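Serine/threonine protein kinase (Mycobacterium tuberculosis, PDB 4ESQ) probably phosphorylates serine and threonine residues of proteins using ATP, as a membrane receptor kinase whose extracellular sensor domain is the piece described here. Local coordinates at residues Ser28-Met38 against Tyr67-Pro78. Numbering follows the deposited sequence.
Sequences SMQPGKPITSM and YTAINGLISSEP
Gln30 and Ser76 form an antiparallel hydrogen-bonded pair at the edge of the sheet in the PknH extracellular sensor domain, a worked example of how an irregular edge segment follows a regular strand. Strand 69-76, whose other edge bonds to strand 84-92, carries 28-38 in a short ladder at Gln30-Pro31 and a separate single bridge at Ile35-Gly72, the register slipping by one residue between them. In the ladder, Gln30 N gives a nearly straight bond to Ser76 O (2.9 Å, 171° at the hydrogen), Ser76 N returns a longer one to Gln30 O (3.2 Å), and Gly32 N reaches Ile74 O. At the bridge, Ile35 and Gly72 exchange both N-H...O bonds, the one from Gly72 N to Ile35 O being 2.8 Å.

Water carries the pairing on where direct bonds are missing. One water gives to Lys33 O and accepts from Ile74 N, spanning the slip; a second joins Thr36 O to Ile70 N in the same way. A third accepts from Met38 N and hydrogen-bonds to Tyr67 OH.

Apolar side chains fill in beside this backbone pairing. Ile35 spreads its branches along the strand, CD1 meeting Ile74 CD1 at 3.8 Å and CG2 facing Ile70 CD1. Leu73 CD2 lies against Gly32 O and Pro34 CA. Near the other end, Met29 CG passes beside the carboxylate of Glu77, whose OE2 is held by His84 and Ser26.

Met38 closes the contact with a Met-aromatic arrangement. Its CG lies 3.4 Å from Tyr67 OH. The bend at chi2 (-66°), followed by an extended last torsion, carries SD and CE over the Tyr67 ring face, SD staying 5.0 Å from the centroid. Methyl CE, also against Ile70 CB, makes a CH-pi contact 3.8 Å from that centroid, only 12° off the normal.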
ATOM      1  N   SER A  28      -9.569   8.199 -16.297  1.00 14.57           N
ATOM      2  CA  SER A  28      -9.923   6.924 -16.915  1.00 16.95           C
ATOM      3  C   SER A  28      -9.452   5.675 -16.168  1.00 16.65           C
ATOM      4  O   SER A  28      -9.534   4.574 -16.705  1.00 16.22           O
ATOM      5  CB  SER A  28      -9.409   6.886 -18.356  1.00 18.92           C
ATOM      6  OG  SER A  28      -8.010   7.101 -18.396  1.00 20.49           O
ATOM      7  N   MET A  29      -8.976   5.828 -14.936  1.00 15.35           N
ATOM      8  CA  MET A  29      -8.550   4.650 -14.183  1.00 15.32           C
ATOM      9  C   MET A  29      -9.776   3.830 -13.808  1.00 14.52           C
ATOM     10  O   MET A  29     -10.817   4.384 -13.465  1.00 14.59           O
ATOM     11  CB  MET A  29      -7.749   5.039 -12.938  1.00 13.45           C
ATOM     12  CG  MET A  29      -6.420   5.691 -13.241  1.00 13.29           C
ATOM     13  SD  MET A  29      -5.559   6.306 -11.777  1.00 13.21           S
ATOM     14  CE  MET A  29      -4.941   4.758 -11.102  1.00 14.35           C
ATOM     15  N   GLN A  30      -9.650   2.512 -13.900  1.00 15.17           N
ATOM     16  CA  GLN A  30     -10.746   1.623 -13.543  1.00 19.51           C
ATOM     17  C   GLN A  30     -10.270   0.570 -12.559  1.00 17.21           C
ATOM     18  O   GLN A  30      -9.174   0.026 -12.714  1.00 15.32           O
ATOM     19  CB  GLN A  30     -11.308   0.939 -14.789  1.00 23.74           C
ATOM     20  CG  GLN A  30     -12.252   1.814 -15.601  1.00 32.05           C
ATOM     21  CD  GLN A  30     -13.672   1.785 -15.065  1.00 39.22           C
ATOM     22  OE1 GLN A  30     -14.485   0.956 -15.478  1.00 55.03           O
ATOM     23  NE2 GLN A  30     -13.979   2.689 -14.140  1.00 37.45           N
ATOM     24  N   PRO A  31     -11.096   0.276 -11.544  1.00 15.85           N
ATOM     25  CA  PRO A  31     -10.784  -0.758 -10.559  1.00 13.03           C
ATOM     26  C   PRO A  31     -11.007  -2.153 -11.120  1.00 17.86           C
ATOM     27  O   PRO A  31     -11.844  -2.334 -12.011  1.00 15.91           O
ATOM     28  CB  PRO A  31     -11.795  -0.487  -9.439  1.00 18.03           C
ATOM     29  CG  PRO A  31     -12.957   0.155 -10.128  1.00 18.68           C
ATOM     30  CD  PRO A  31     -12.369   0.964 -11.251  1.00 15.18           C
ATOM     31  N   GLY A  32     -10.269  -3.125 -10.592  1.00 14.73           N
ATOM     32  CA  GLY A  32     -10.507  -4.521 -10.897  1.00 17.89           C
ATOM     33  C   GLY A  32     -11.470  -5.142  -9.902  1.00 17.42           C
ATOM     34  O   GLY A  32     -12.237  -4.445  -9.223  1.00 14.93           O
ATOM     35  N   LYS A  33     -11.444  -6.465  -9.807  1.00 14.89           N
ATOM     36  CA  LYS A  33     -12.326  -7.151  -8.867  1.00 16.26           C
ATOM     37  C   LYS A  33     -11.876  -6.927  -7.426  1.00 13.67           C
ATOM     38  O   LYS A  33     -10.691  -6.723  -7.166  1.00 15.06           O
ATOM     39  CB  LYS A  33     -12.382  -8.647  -9.187  1.00 21.15           C
ATOM     40  CG  LYS A  33     -13.130  -8.964 -10.474  1.00 27.70           C
ATOM     41  CD  LYS A  33     -13.063 -10.445 -10.836  1.00 29.36           C
ATOM     42  CE  LYS A  33     -11.671 -10.838 -11.298  1.00 35.60           C
ATOM     43  NZ  LYS A  33     -11.636 -12.207 -11.899  1.00 38.55           N
ATOM     44  N   PRO A  34     -12.821  -6.957  -6.480  1.00 15.90           N
ATOM     45  CA  PRO A  34     -12.418  -6.784  -5.083  1.00 11.99           C
ATOM     46  C   PRO A  34     -11.359  -7.798  -4.683  1.00 13.70           C
ATOM     47  O   PRO A  34     -11.434  -8.967  -5.048  1.00 17.21           O
ATOM     48  CB  PRO A  34     -13.710  -7.035  -4.308  1.00 15.38           C
ATOM     49  CG  PRO A  34     -14.795  -6.647  -5.265  1.00 18.87           C
ATOM     50  CD  PRO A  34     -14.286  -7.025  -6.633  1.00 17.05           C
ATOM     51  N   ILE A  35     -10.369  -7.327  -3.938  1.00 12.44           N
ATOM     52  CA  ILE A  35      -9.365  -8.192  -3.347  1.00 12.57           C
ATOM     53  C   ILE A  35      -9.739  -8.426  -1.897  1.00 13.37           C
ATOM     54  O   ILE A  35      -9.934  -7.475  -1.144  1.00 13.69           O
ATOM     55  CB  ILE A  35      -7.981  -7.537  -3.404  1.00 12.20           C
ATOM     56  CG1 ILE A  35      -7.616  -7.229  -4.859  1.00 14.76           C
ATOM     57  CG2 ILE A  35      -6.931  -8.435  -2.729  1.00 12.71           C
ATOM     58  CD1 ILE A  35      -6.397  -6.323  -5.024  1.00 15.62           C
ATOM     59  N   THR A  36      -9.840  -9.694  -1.502  1.00 12.24           N
ATOM     60  CA  THR A  36     -10.349 -10.034  -0.177  1.00 10.09           C
ATOM     61  C   THR A  36      -9.455 -11.009   0.594  1.00 10.34           C
ATOM     62  O   THR A  36      -9.854 -11.548   1.625  1.00 14.65           O
ATOM     63  CB  THR A  36     -11.788 -10.590  -0.249  1.00 15.95           C
ATOM     64  OG1 THR A  36     -11.770 -11.902  -0.816  1.00 15.89           O
ATOM     65  CG2 THR A  36     -12.657  -9.684  -1.115  1.00 19.81           C
ATOM     66  N   SER A  37      -8.245 -11.231   0.092  1.00 11.89           N
ATOM     67  CA  SER A  37      -7.268 -12.054   0.797  1.00 12.50           C
ATOM     68  C   SER A  37      -5.871 -11.504   0.557  1.00 13.11           C
ATOM     69  O   SER A  37      -5.660 -10.729  -0.380  1.00 11.42           O
ATOM     70  CB  SER A  37      -7.344 -13.504   0.315  1.00 15.82           C
ATOM     71  OG  SER A  37      -7.291 -13.559  -1.098  1.00 22.33           O
ATOM     72  N   MET A  38      -4.927 -11.892   1.410  1.00 11.84           N
ATOM     73  CA  MET A  38      -3.541 -11.477   1.241  1.00 10.37           C
ATOM     74  C   MET A  38      -2.947 -12.188   0.034  1.00 12.13           C
ATOM     75  O   MET A  38      -3.398 -13.263  -0.352  1.00 14.45           O
ATOM     76  CB  MET A  38      -2.707 -11.787   2.484  1.00 11.46           C
ATOM     77  CG  MET A  38      -3.131 -11.028   3.735  1.00 11.73           C
ATOM     78  SD  MET A  38      -2.854  -9.255   3.572  1.00 14.21           S
ATOM     79  CE  MET A  38      -3.670  -8.706   5.089  1.00 12.56           C
ATOM     80  N   TYR A  67      -4.308 -10.016  11.989  1.00 12.90           N
ATOM     81  CA  TYR A  67      -5.316  -9.376  11.155  1.00 13.54           C
ATOM     82  C   TYR A  67      -6.502 -10.322  10.964  1.00 17.39           C
ATOM     83  O   TYR A  67      -6.340 -11.540  10.964  1.00 17.58           O
ATOM     84  CB  TYR A  67      -4.736  -8.967   9.799  1.00 13.04           C
ATOM     85  CG  TYR A  67      -4.630 -10.099   8.803  1.00 11.36           C
ATOM     86  CD1 TYR A  67      -3.502 -10.910   8.761  1.00 14.54           C
ATOM     87  CD2 TYR A  67      -5.652 -10.347   7.892  1.00 12.29           C
ATOM     88  CE1 TYR A  67      -3.402 -11.953   7.850  1.00 13.90           C
ATOM     89  CE2 TYR A  67      -5.559 -11.390   6.972  1.00 14.69           C
ATOM     90  CZ  TYR A  67      -4.429 -12.188   6.964  1.00 14.31           C
ATOM     91  OH  TYR A  67      -4.307 -13.222   6.055  1.00 16.23           O
ATOM     92  N   THR A  68      -7.691  -9.760  10.801  1.00 12.47           N
ATOM     93  CA  THR A  68      -8.889 -10.583  10.670  1.00 12.99           C
ATOM     94  C   THR A  68      -9.485 -10.549   9.266  1.00 16.64           C
ATOM     95  O   THR A  68     -10.182 -11.485   8.853  1.00 14.64           O
ATOM     96  CB  THR A  68      -9.945 -10.167  11.696  1.00 19.93           C
ATOM     97  OG1 THR A  68     -10.283  -8.788  11.499  1.00 18.92           O
ATOM     98  CG2 THR A  68      -9.388 -10.347  13.106  1.00 20.57           C
ATOM     99  N   ALA A  69      -9.217  -9.472   8.531  1.00 12.63           N
ATOM    100  CA  ALA A  69      -9.799  -9.317   7.206  1.00 10.89           C
ATOM    101  C   ALA A  69      -9.048  -8.258   6.417  1.00 11.24           C
ATOM    102  O   ALA A  69      -8.448  -7.362   6.992  1.00 11.38           O
ATOM    103  CB  ALA A  69     -11.275  -8.953   7.308  1.00 13.00           C
ATOM    104  N   ILE A  70      -9.077  -8.384   5.098  1.00 11.52           N
ATOM    105  CA  ILE A  70      -8.457  -7.395   4.212  1.00  9.80           C
ATOM    106  C   ILE A  70      -9.398  -7.108   3.045  1.00 12.24           C
ATOM    107  O   ILE A  70     -10.047  -8.017   2.513  1.00 11.67           O
ATOM    108  CB  ILE A  70      -7.054  -7.880   3.716  1.00 10.48           C
ATOM    109  CG1 ILE A  70      -6.431  -6.914   2.691  1.00 12.58           C
ATOM    110  CG2 ILE A  70      -7.136  -9.297   3.154  1.00 12.75           C
ATOM    111  CD1 ILE A  70      -6.786  -7.214   1.220  1.00 14.28           C
ATOM    112  N   ASN A  71      -9.494  -5.839   2.662  1.00 12.12           N
ATOM    113  CA  ASN A  71     -10.245  -5.474   1.469  1.00 12.57           C
ATOM    114  C   ASN A  71      -9.449  -4.485   0.641  1.00 12.72           C
ATOM    115  O   ASN A  71      -8.970  -3.472   1.159  1.00 12.65           O
ATOM    116  CB  ASN A  71     -11.618  -4.893   1.832  1.00 12.68           C
ATOM    117  CG  ASN A  71     -12.597  -4.907   0.657  1.00 12.13           C
ATOM    118  OD1 ASN A  71     -12.705  -3.936  -0.094  1.00 15.42           O
ATOM    119  ND2 ASN A  71     -13.328  -6.011   0.507  1.00 11.00           N
ATOM    120  N   GLY A  72      -9.290  -4.780  -0.646  1.00 11.45           N
ATOM    121  CA  GLY A  72      -8.494  -3.912  -1.498  1.00 10.67           C
ATOM    122  C   GLY A  72      -8.979  -3.810  -2.930  1.00 12.49           C
ATOM    123  O   GLY A  72      -9.871  -4.547  -3.354  1.00 11.24           O
ATOM    124  N   LEU A  73      -8.360  -2.898  -3.673  1.00 12.55           N
ATOM    125  CA  LEU A  73      -8.653  -2.691  -5.092  1.00 12.54           C
ATOM    126  C   LEU A  73      -7.404  -2.250  -5.833  1.00 14.22           C
ATOM    127  O   LEU A  73      -6.613  -1.449  -5.325  1.00 12.92           O
ATOM    128  CB  LEU A  73      -9.714  -1.602  -5.260  1.00 12.86           C
ATOM    129  CG  LEU A  73     -11.181  -1.915  -4.985  1.00 20.16           C
ATOM    130  CD1 LEU A  73     -12.001  -0.621  -5.062  1.00 17.25           C
ATOM    131  CD2 LEU A  73     -11.714  -2.968  -5.974  1.00 14.72           C
ATOM    132  N   ILE A  74      -7.238  -2.751  -7.049  1.00 11.63           N
ATOM    133  CA  ILE A  74      -6.162  -2.289  -7.908  1.00 12.82           C
ATOM    134  C   ILE A  74      -6.794  -1.566  -9.080  1.00 14.05           C
ATOM    135  O   ILE A  74      -7.710  -2.095  -9.705  1.00 11.30           O
ATOM    136  CB  ILE A  74      -5.307  -3.460  -8.396  1.00 11.26           C
ATOM    137  CG1 ILE A  74      -4.455  -3.973  -7.231  1.00 14.15           C
ATOM    138  CG2 ILE A  74      -4.426  -3.016  -9.544  1.00 11.49           C
ATOM    139  CD1 ILE A  74      -3.760  -5.278  -7.497  1.00 16.68           C
ATOM    140  N   SER A  75      -6.327  -0.348  -9.354  1.00 12.42           N
ATOM    141  CA  SER A  75      -6.876   0.471 -10.443  1.00 13.55           C
ATOM    142  C   SER A  75      -5.805   0.988 -11.388  1.00 13.50           C
ATOM    143  O   SER A  75      -4.707   1.331 -10.960  1.00 12.85           O
ATOM    144  CB  SER A  75      -7.617   1.674  -9.880  1.00 13.12           C
ATOM    145  OG  SER A  75      -8.651   1.255  -9.017  1.00 13.54           O
ATOM    146  N   SER A  76      -6.143   1.078 -12.671  1.00 10.58           N
ATOM    147  CA  SER A  76      -5.235   1.648 -13.666  1.00 13.22           C
ATOM    148  C   SER A  76      -6.028   1.993 -14.922  1.00 14.07           C
ATOM    149  O   SER A  76      -7.149   1.513 -15.103  1.00 15.44           O
ATOM    150  CB  SER A  76      -4.119   0.655 -14.016  1.00 16.94           C
ATOM    151  OG  SER A  76      -4.657  -0.505 -14.633  1.00 15.87           O
ATOM    152  N   GLU A  77      -5.455   2.824 -15.792  1.00 13.26           N
ATOM    153  CA  GLU A  77      -6.073   3.034 -17.094  1.00 15.73           C
ATOM    154  C   GLU A  77      -6.110   1.686 -17.809  1.00 17.21           C
ATOM    155  O   GLU A  77      -5.268   0.828 -17.561  1.00 17.89           O
ATOM    156  CB  GLU A  77      -5.288   4.063 -17.913  1.00 20.13           C
ATOM    157  CG  GLU A  77      -5.427   5.509 -17.421  1.00 17.72           C
ATOM    158  CD  GLU A  77      -4.362   5.917 -16.414  1.00 17.40           C
ATOM    159  OE1 GLU A  77      -3.583   5.049 -15.978  1.00 15.59           O
ATOM    160  OE2 GLU A  77      -4.302   7.117 -16.061  1.00 19.27           O
ATOM    161  N   PRO A  78      -7.095   1.485 -18.694  1.00 18.17           N
ATOM    162  CA  PRO A  78      -7.133   0.240 -19.470  1.00 21.98           C
ATOM    163  C   PRO A  78      -5.893   0.093 -20.346  1.00 20.50           C
ATOM    164  O   PRO A  78      -5.312   1.089 -20.767  1.00 24.60           O
ATOM    165  CB  PRO A  78      -8.374   0.419 -20.356  1.00 29.68           C
ATOM    166  CG  PRO A  78      -9.206   1.439 -19.649  1.00 29.25           C
ATOM    167  CD  PRO A  78      -8.219   2.377 -19.021  1.00 21.15           C
TER
HETATM  168  O   HOH W   1      -8.785  -5.012  -8.182  1.00 15.46           O
HETATM  169  O   HOH W   2     -10.269 -10.878   4.230  1.00 17.22           O
HETATM  170  O   HOH W   3      -5.811 -13.437   3.750  1.00 12.86           O